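Local coordinates for molybdopterin biosynthesis Mog protein (Mycobacterium tuberculosis, PDB 2G4R), which probably binds molybdopterin and takes part in the late steps of molybdenum cofactor biosynthesis, at residues S5-V10 / H56-A61; P26-W31 / V65-G70; R114-V119 / I125-G130. All blocks are in the same frame, centred on the assembly; numbering follows the deposited sequence.

Interaction 1 (S5-V10 / H56-A61)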
loop_
_atom_site.group_PDB
_atom_site.type_symbol
_atom_site.label_atom_id
_atom_site.label_comp_id
_atom_site.label_asym_id
_atom_site.label_seq_id
_atom_site.Cartn_x
_atom_site.Cartn_y
_atom_site.Cartn_z
ATOM N N SER A 5 0.425 -8.575 -23.445
ATOM C CA SER A 5 0.261 -8.655 -21.952
ATOM C C SER A 5 1.321 -7.934 -21.118
ATOM O O SER A 5 2.515 -8.006 -21.412
ATOM C CB SER A 5 0.170 -10.106 -21.474
ATOM O OG SER A 5 1.429 -10.756 -21.474
ATOM N N ALA A 6 0.893 -7.234 -20.068
ATOM C CA ALA A 6 1.833 -6.398 -19.327
ATOM C C ALA A 6 1.420 -6.221 -17.876
ATOM O O ALA A 6 0.240 -6.455 -17.517
ATOM C CB ALA A 6 2.007 -4.992 -20.037
ATOM N N ARG A 7 2.412 -5.857 -17.052
ATOM C CA ARG A 7 2.189 -5.284 -15.756
ATOM C C ARG A 7 2.959 -3.985 -15.528
ATOM O O ARG A 7 4.029 -3.773 -16.076
ATOM C CB ARG A 7 2.580 -6.268 -14.701
ATOM C CG ARG A 7 1.652 -7.453 -14.697
ATOM C CD ARG A 7 1.815 -8.297 -13.505
ATOM N NE ARG A 7 0.890 -9.442 -13.488
ATOM C CZ ARG A 7 0.938 -10.404 -12.566
ATOM N NH1 ARG A 7 1.813 -10.341 -11.552
ATOM N NH2 ARG A 7 0.100 -11.437 -12.648
ATOM N N ILE A 8 2.437 -3.211 -14.576
ATOM C CA ILE A 8 2.951 -1.943 -14.140
ATOM C C ILE A 8 3.207 -2.010 -12.649
ATOM O O ILE A 8 2.333 -2.351 -11.851
ATOM C CB ILE A 8 1.924 -0.810 -14.375
ATOM C CG1 ILE A 8 1.550 -0.710 -15.847
ATOM C CG2 ILE A 8 2.492 0.546 -13.945
ATOM C CD1 ILE A 8 0.332 0.213 -16.064
ATOM N N VAL A 9 4.419 -1.666 -12.275
ATOM C CA VAL A 9 4.800 -1.674 -10.894
ATOM C C VAL A 9 5.328 -0.288 -10.595
ATOM O O VAL A 9 6.372 0.140 -11.098
ATOM C CB VAL A 9 5.860 -2.749 -10.666
ATOM C CG1 VAL A 9 6.363 -2.704 -9.241
ATOM C CG2 VAL A 9 5.311 -4.144 -11.099
ATOM N N VAL A 10 4.586 0.421 -9.772
ATOM C CA VAL A 10 4.985 1.734 -9.287
ATOM C C VAL A 10 5.579 1.533 -7.902
ATOM O O VAL A 10 4.928 0.960 -7.009
ATOM C CB VAL A 10 3.770 2.671 -9.224
ATOM C CG1 VAL A 10 4.191 4.055 -8.734
ATOM C CG2 VAL A 10 3.079 2.751 -10.572
ATOM N N HIS A 56 9.215 -10.929 -9.605
ATOM C CA HIS A 56 9.250 -12.401 -9.713
ATOM C C HIS A 56 7.863 -12.916 -10.061
ATOM O O HIS A 56 7.700 -13.736 -10.947
ATOM C CB HIS A 56 9.769 -13.031 -8.431
ATOM C CG HIS A 56 11.267 -13.044 -8.322
ATOM N ND1 HIS A 56 12.075 -13.787 -9.155
ATOM C CD2 HIS A 56 12.101 -12.406 -7.468
ATOM C CE1 HIS A 56 13.337 -13.621 -8.807
ATOM N NE2 HIS A 56 13.378 -12.788 -7.785
ATOM N N ASP A 57 6.852 -12.393 -9.381
ATOM C CA ASP A 57 5.500 -12.768 -9.626
ATOM C C ASP A 57 5.097 -12.468 -11.062
ATOM O O ASP A 57 4.366 -13.242 -11.680
ATOM C CB ASP A 57 4.571 -12.053 -8.652
ATOM C CG ASP A 57 4.631 -12.646 -7.225
ATOM O OD1 ASP A 57 5.358 -13.655 -6.988
ATOM O OD2 ASP A 57 3.944 -12.091 -6.334
ATOM N N ALA A 58 5.579 -11.362 -11.626
ATOM C CA ALA A 58 5.102 -10.992 -12.926
ATOM C C ALA A 58 5.793 -11.850 -14.008
ATOM O O ALA A 58 5.163 -12.303 -14.973
ATOM C CB ALA A 58 5.270 -9.486 -13.152
ATOM N N VAL A 59 7.048 -12.152 -13.784
ATOM C CA VAL A 59 7.838 -12.966 -14.682
ATOM C C VAL A 59 7.275 -14.395 -14.685
ATOM O O VAL A 59 7.145 -15.013 -15.734
ATOM C CB VAL A 59 9.316 -12.954 -14.223
ATOM C CG1 VAL A 59 10.148 -14.120 -14.824
ATOM C CG2 VAL A 59 9.945 -11.636 -14.587
ATOM N N ASN A 60 6.906 -14.880 -13.493
ATOM C CA ASN A 60 6.449 -16.240 -13.318
ATOM C C ASN A 60 5.025 -16.365 -13.886
ATOM O O ASN A 60 4.646 -17.429 -14.375
ATOM C CB ASN A 60 6.688 -16.729 -11.850
ATOM C CG ASN A 60 8.211 -16.674 -11.435
ATOM O OD1 ASN A 60 9.055 -16.150 -12.190
ATOM N ND2 ASN A 60 8.550 -17.176 -10.217
ATOM N N ALA A 61 4.293 -15.255 -13.967
ATOM C CA ALA A 61 3.078 -15.170 -14.799
ATOM C C ALA A 61 3.293 -15.231 -16.344
ATOM O O ALA A 61 2.309 -15.388 -17.113
ATOM C CB ALA A 61 2.289 -13.898 -14.451
#
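Arg-7, on strand 6-11, which lies between strands 43-45 and 65-69 of an alpha/beta sheet, reaches across to helix 49-60, one of the helices packed on a face of that sheet, and a single long side chain makes the contact. Its chain runs extended from CG to NE (chi2 -168°, chi3 179°), which carries the guanidinium alongside residues 57 to 61. At Asp-57 the approach is loose: Arg-7 NH1 stands 3.9 Å from Asp-57 O, which already accepts the helical bond from Ala-61 N. The carboxylate turns elsewhere, with Asp-57 OD2 5.9 Å from Arg-7 NH1, so any attraction between the charges acts only at a distance. Ala-58 comes closest to the strand, its CA 7.0 Å from the CA of Arg-7, and its methyl CB lies 3.7 Å from Arg-7 CD. The small residue lets the aliphatic part of the arginine lie close to the helix. Beyond the contact, the same arginine packs on Gln-43 of strand 43-45 and on Ser-38 of the second subunit, which places this part of the contact near a subunit interface. Farther along, Ala-61 CB sits over one face of the guanidinium, 3.8 Å from Arg-7 NH2.

Interaction 2 (P26-W31 / V65-G70)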
loop_
_atom_site.group_PDB
_atom_site.type_symbol
_atom_site.label_atom_id
_atom_site.label_comp_id
_atom_site.label_asym_id
_atom_site.label_seq_id
_atom_site.Cartn_x
_atom_site.Cartn_y
_atom_site.Cartn_z
ATOM N N PRO A 26 -0.990 5.756 -13.955
ATOM C CA PRO A 26 -1.978 6.087 -15.001
ATOM C C PRO A 26 -1.363 6.485 -16.370
ATOM O O PRO A 26 -1.892 6.082 -17.403
ATOM C CB PRO A 26 -2.770 7.243 -14.393
ATOM C CG PRO A 26 -2.505 7.147 -12.856
ATOM C CD PRO A 26 -1.168 6.548 -12.720
ATOM N N ILE A 27 -0.265 7.227 -16.366
ATOM C CA ILE A 27 0.415 7.546 -17.604
ATOM C C ILE A 27 0.828 6.255 -18.347
ATOM O O ILE A 27 0.580 6.096 -19.550
ATOM C CB ILE A 27 1.634 8.499 -17.420
ATOM C CG1 ILE A 27 1.185 9.845 -16.825
ATOM C CG2 ILE A 27 2.320 8.659 -18.794
ATOM C CD1 ILE A 27 2.293 10.686 -16.281
ATOM N N ILE A 28 1.437 5.331 -17.607
ATOM C CA ILE A 28 1.896 4.078 -18.198
ATOM C C ILE A 28 0.692 3.247 -18.690
ATOM O O ILE A 28 0.714 2.691 -19.789
ATOM C CB ILE A 28 2.783 3.254 -17.206
ATOM C CG1 ILE A 28 3.991 4.084 -16.747
ATOM C CG2 ILE A 28 3.273 1.928 -17.863
ATOM C CD1 ILE A 28 4.706 3.481 -15.579
ATOM N N ALA A 29 -0.369 3.202 -17.890
ATOM C CA ALA A 29 -1.579 2.439 -18.263
ATOM C C ALA A 29 -2.196 2.945 -19.556
ATOM O O ALA A 29 -2.645 2.174 -20.372
ATOM C CB ALA A 29 -2.564 2.478 -17.150
ATOM N N GLY A 30 -2.208 4.245 -19.753
ATOM C CA GLY A 30 -2.790 4.835 -20.949
ATOM C C GLY A 30 -1.939 4.560 -22.164
ATOM O O GLY A 30 -2.448 4.236 -23.235
ATOM N N TRP A 31 -0.626 4.691 -22.000
ATOM C CA TRP A 31 0.294 4.414 -23.098
ATOM C C TRP A 31 0.201 2.928 -23.515
ATOM O O TRP A 31 0.222 2.588 -24.715
ATOM C CB TRP A 31 1.705 4.823 -22.703
ATOM C CG TRP A 31 2.788 4.585 -23.718
ATOM C CD1 TRP A 31 3.340 5.494 -24.565
ATOM C CD2 TRP A 31 3.492 3.363 -23.924
ATOM N NE1 TRP A 31 4.325 4.906 -25.316
ATOM C CE2 TRP A 31 4.447 3.597 -24.933
ATOM C CE3 TRP A 31 3.423 2.098 -23.343
ATOM C CZ2 TRP A 31 5.302 2.608 -25.388
ATOM C CZ3 TRP A 31 4.283 1.091 -23.814
ATOM C CH2 TRP A 31 5.211 1.366 -24.811
ATOM N N VAL A 65 5.675 -7.871 -20.947
ATOM C CA VAL A 65 6.358 -6.645 -20.578
ATOM C C VAL A 65 6.047 -6.176 -19.173
ATOM O O VAL A 65 4.873 -6.146 -18.724
ATOM C CB VAL A 65 6.044 -5.432 -21.552
ATOM C CG1 VAL A 65 6.987 -4.287 -21.259
ATOM C CG2 VAL A 65 6.137 -5.814 -23.019
ATOM N N ILE A 66 7.073 -5.799 -18.459
ATOM C CA ILE A 66 6.873 -5.125 -17.169
ATOM C C ILE A 66 7.488 -3.736 -17.205
ATOM O O ILE A 66 8.690 -3.574 -17.506
ATOM C CB ILE A 66 7.464 -5.922 -15.953
ATOM C CG1 ILE A 66 6.948 -7.346 -15.891
ATOM C CG2 ILE A 66 7.246 -5.155 -14.652
ATOM C CD1 ILE A 66 7.865 -8.275 -15.134
ATOM N N ILE A 67 6.667 -2.750 -16.855
ATOM C CA ILE A 67 7.084 -1.370 -16.782
ATOM C C ILE A 67 7.073 -0.931 -15.332
ATOM O O ILE A 67 6.056 -1.006 -14.656
ATOM C CB ILE A 67 6.277 -0.472 -17.725
ATOM C CG1 ILE A 67 6.526 -0.925 -19.182
ATOM C CG2 ILE A 67 6.769 0.986 -17.593
ATOM C CD1 ILE A 67 5.705 -0.187 -20.264
ATOM N N THR A 68 8.240 -0.521 -14.845
ATOM C CA THR A 68 8.357 0.013 -13.493
ATOM C C THR A 68 8.597 1.519 -13.507
ATOM O O THR A 68 9.250 2.079 -14.430
ATOM C CB THR A 68 9.495 -0.655 -12.618
ATOM O OG1 THR A 68 10.772 -0.151 -13.000
ATOM C CG2 THR A 68 9.463 -2.175 -12.673
ATOM N N SER A 69 8.110 2.170 -12.453
ATOM C CA SER A 69 8.347 3.559 -12.216
ATOM C C SER A 69 8.736 3.859 -10.751
ATOM O O SER A 69 8.039 3.432 -9.807
ATOM C CB SER A 69 7.135 4.402 -12.644
ATOM O OG SER A 69 7.312 5.790 -12.312
ATOM N N GLY A 70 9.875 4.565 -10.616
ATOM C CA GLY A 70 10.369 5.076 -9.360
ATOM C C GLY A 70 11.435 4.193 -8.699
ATOM O O GLY A 70 11.649 3.045 -9.097
#
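Helix 26-31 runs nearly antiparallel to strand 65-69, with 154° between their N-to-C directions and 9.9 Å between the axes of these short segments at closest approach. The two backbones come nearest at Ile-28 and Ile-67, and the same pair carries most of the contact. Their side chains lie alongside one another, running in reverse senses, branch against branch: Ile-28 CG2 meets Ile-67 CG2 at 3.6 Å. In Ile-28, CG1 lies anti to the carbonyl carbon (chi1 -57°), and from there the chain extends CD1 along the strand to Ser-69, where it rests 3.9 Å from Ser-69 CB. Ser-69 thus offers its carbon to the helix, while its OG is hydrogen-bonded to Pro-129 O, so the polar end of this buried residue is satisfied away from the isoleucine. One turn on from Ile-28, the indole of Trp-31 is set roughly perpendicular to the side chain of Ile-67. Its ring atom CZ3 approaches Ile-67 CD1 obliquely, at 4.0 Å, so the delta methyl of Ile-67 touches both the indole and Ile-28 CG2. The indole also packs on Leu-142 and Leu-146 and stacks with His-35, which joins this patch to the helices at the C-terminal end of the chain. Ile-66 packs on Leu-55, Ala-58 and Val-59 of helix 49-60, whereas Ile-67 faces helix 24-34. Apolar residues of a strand alternating between two helical layers, with helices running opposite to the central parallel strands, are characteristic of a three-layer alpha/beta/alpha sandwich, here the probable molybdopterin-binding domain.

Interaction 3 (R114-V119 / I125-G130)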
loop_
_atom_site.group_PDB
_atom_site.type_symbol
_atom_site.label_atom_id
_atom_site.label_comp_id
_atom_site.label_asym_id
_atom_site.label_seq_id
_atom_site.Cartn_x
_atom_site.Cartn_y
_atom_site.Cartn_z
ATOM N N ARG A 114 19.317 5.367 -12.109
ATOM C CA ARG A 114 20.068 4.137 -12.243
ATOM C C ARG A 114 19.271 2.988 -12.846
ATOM O O ARG A 114 19.656 1.833 -12.733
ATOM C CB ARG A 114 20.604 3.708 -10.874
ATOM C CG ARG A 114 21.461 4.797 -10.261
ATOM C CD ARG A 114 22.063 4.248 -9.000
ATOM N NE ARG A 114 21.062 3.920 -7.982
ATOM C CZ ARG A 114 20.805 2.698 -7.527
ATOM N NH1 ARG A 114 21.454 1.621 -8.001
ATOM N NH2 ARG A 114 19.889 2.544 -6.604
ATOM N N GLY A 115 18.209 3.336 -13.555
ATOM C CA GLY A 115 17.326 2.354 -14.142
ATOM C C GLY A 115 18.081 1.435 -15.088
ATOM O O GLY A 115 19.047 1.837 -15.753
ATOM N N VAL A 116 17.654 0.196 -15.070
ATOM C CA VAL A 116 18.042 -0.785 -16.053
ATOM C C VAL A 116 16.795 -1.244 -16.842
ATOM O O VAL A 116 15.641 -0.930 -16.500
ATOM C CB VAL A 116 18.762 -1.971 -15.387
ATOM C CG1 VAL A 116 19.972 -1.515 -14.652
ATOM C CG2 VAL A 116 17.808 -2.745 -14.428
ATOM N N CYS A 117 17.059 -1.920 -17.929
ATOM C CA CYS A 117 16.099 -2.658 -18.700
ATOM C C CYS A 117 16.759 -4.005 -18.955
ATOM O O CYS A 117 17.979 -4.097 -18.975
ATOM C CB CYS A 117 15.830 -2.017 -20.039
ATOM S SG CYS A 117 15.138 -0.306 -20.012
ATOM N N GLY A 118 15.962 -5.031 -19.217
ATOM C CA GLY A 118 16.509 -6.338 -19.583
ATOM C C GLY A 118 15.452 -7.330 -19.918
ATOM O O GLY A 118 14.246 -6.986 -20.023
ATOM N N VAL A 119 15.896 -8.578 -20.069
ATOM C CA VAL A 119 15.020 -9.712 -20.268
ATOM C C VAL A 119 15.198 -10.710 -19.116
ATOM O O VAL A 119 16.330 -10.927 -18.580
ATOM C CB VAL A 119 15.261 -10.397 -21.664
ATOM C CG1 VAL A 119 14.402 -11.624 -21.818
ATOM C CG2 VAL A 119 15.036 -9.436 -22.824
ATOM N N ILE A 125 11.595 -6.253 -19.196
ATOM C CA ILE A 125 11.430 -5.351 -18.030
ATOM C C ILE A 125 12.122 -4.023 -18.307
ATOM O O ILE A 125 13.300 -4.003 -18.655
ATOM C CB ILE A 125 12.027 -5.922 -16.711
ATOM C CG1 ILE A 125 11.610 -7.375 -16.557
ATOM C CG2 ILE A 125 11.715 -4.978 -15.496
ATOM C CD1 ILE A 125 11.861 -7.936 -15.281
ATOM N N ILE A 126 11.386 -2.955 -18.051
ATOM C CA ILE A 126 11.788 -1.542 -18.270
ATOM C C ILE A 126 11.698 -0.722 -16.975
ATOM O O ILE A 126 10.627 -0.569 -16.417
ATOM C CB ILE A 126 10.862 -0.902 -19.306
ATOM C CG1 ILE A 126 10.707 -1.797 -20.578
ATOM C CG2 ILE A 126 11.332 0.520 -19.654
ATOM C CD1 ILE A 126 12.017 -2.024 -21.362
ATOM N N ASN A 127 12.825 -0.211 -16.465
ATOM C CA ASN A 127 12.768 0.727 -15.340
ATOM C C ASN A 127 12.645 2.157 -15.899
ATOM O O ASN A 127 13.429 2.561 -16.765
ATOM C CB ASN A 127 14.009 0.693 -14.436
ATOM C CG ASN A 127 14.227 -0.629 -13.663
ATOM O OD1 ASN A 127 13.294 -1.410 -13.358
ATOM N ND2 ASN A 127 15.462 -0.795 -13.222
ATOM N N LEU A 128 11.646 2.882 -15.430
ATOM C CA LEU A 128 11.470 4.307 -15.707
ATOM C C LEU A 128 11.596 5.126 -14.425
ATOM O O LEU A 128 11.353 4.627 -13.330
ATOM C CB LEU A 128 10.110 4.586 -16.280
ATOM C CG LEU A 128 9.734 3.941 -17.600
ATOM C CD1 LEU A 128 8.348 4.276 -17.989
ATOM C CD2 LEU A 128 10.695 4.357 -18.655
ATOM N N PRO A 129 11.937 6.433 -14.570
ATOM C CA PRO A 129 12.046 7.270 -13.402
ATOM C C PRO A 129 10.693 7.501 -12.741
ATOM O O PRO A 129 9.666 7.130 -13.294
ATOM C CB PRO A 129 12.634 8.580 -13.967
ATOM C CG PRO A 129 12.117 8.648 -15.329
ATOM C CD PRO A 129 12.223 7.183 -15.797
ATOM N N GLY A 130 10.737 7.987 -11.507
ATOM C CA GLY A 130 9.544 8.248 -10.704
ATOM C C GLY A 130 9.092 9.690 -10.870
ATOM O O GLY A 130 8.890 10.381 -9.892
HETATM O O HOH W 1 15.849 1.947 -17.625
#
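Gly-115 lies against Asn-127 at the open end of the hairpin, its CA 3.7 Å from Asn-127 CB. Val-116 follows, and its side chain runs alongside that of Asn-127. Its carbonyl takes the backbone amide of the neighbouring strand, Asn-127 N to Val-116 O at 2.9 Å. A water donates to Asn-127 O at 2.6 Å and, weakly, to Val-116 O, bridging the strands just where their pairing ends. Nearby, the carbonyl of Gly-115 turns away from this partner and accepts a hydrogen bond from Arg-100 NH2 of helix 93-102. Cys-117 faces Ile-126 in a non-hydrogen-bonded pair. Because SG is anti to the carbonyl carbon (chi1 -61°), it comes alongside the isoleucine, 3.8 Å from Ile-126 CD1, and both residues pack on Leu-95 and Ile-99 of helix 93-102. The CA of Cys-117 meanwhile makes a CA-H...O contact with Ile-125 O, at 3.1 Å. Gly-118 and Ile-125 form the hydrogen-bonded pair with two reciprocal bonds: Gly-118 N donates to Ile-125 O, and Ile-125 N donates to Gly-118 O, the latter at 2.9 Å and almost straight at hydrogen (176°). One hydrogen-bonded and one non-hydrogen-bonded pair, with 168° between strand directions, mark an antiparallel beta hairpin, 117-120 with 123-128, which adds antiparallel strand 117-120 beside the otherwise parallel strands of the mixed sheet.

In the fold
All three interactions meet in one mixed sheet, whose neighbouring strands 6-11, 65-69 and 123-128 belong to interactions 1, 2 and 3 in turn. Their centres lie 11 to 13 Å apart. Backbone bonds probably join them: Arg-7 O to Ile-67 N links interactions 1 and 2, and Ile-66 O to Ile-126 N, at 2.8 Å, links 2 and 3. Along the chain, interactions 1 and 2 cross, their segments alternating, and interaction 3 follows both. Helix 49-60 and helix 24-34 pack on opposite faces of the sheet, so the first two contacts lie on its two sides, and the hairpin adds strand 117-120 beside 123-128, within one probable molybdopterin-binding domain.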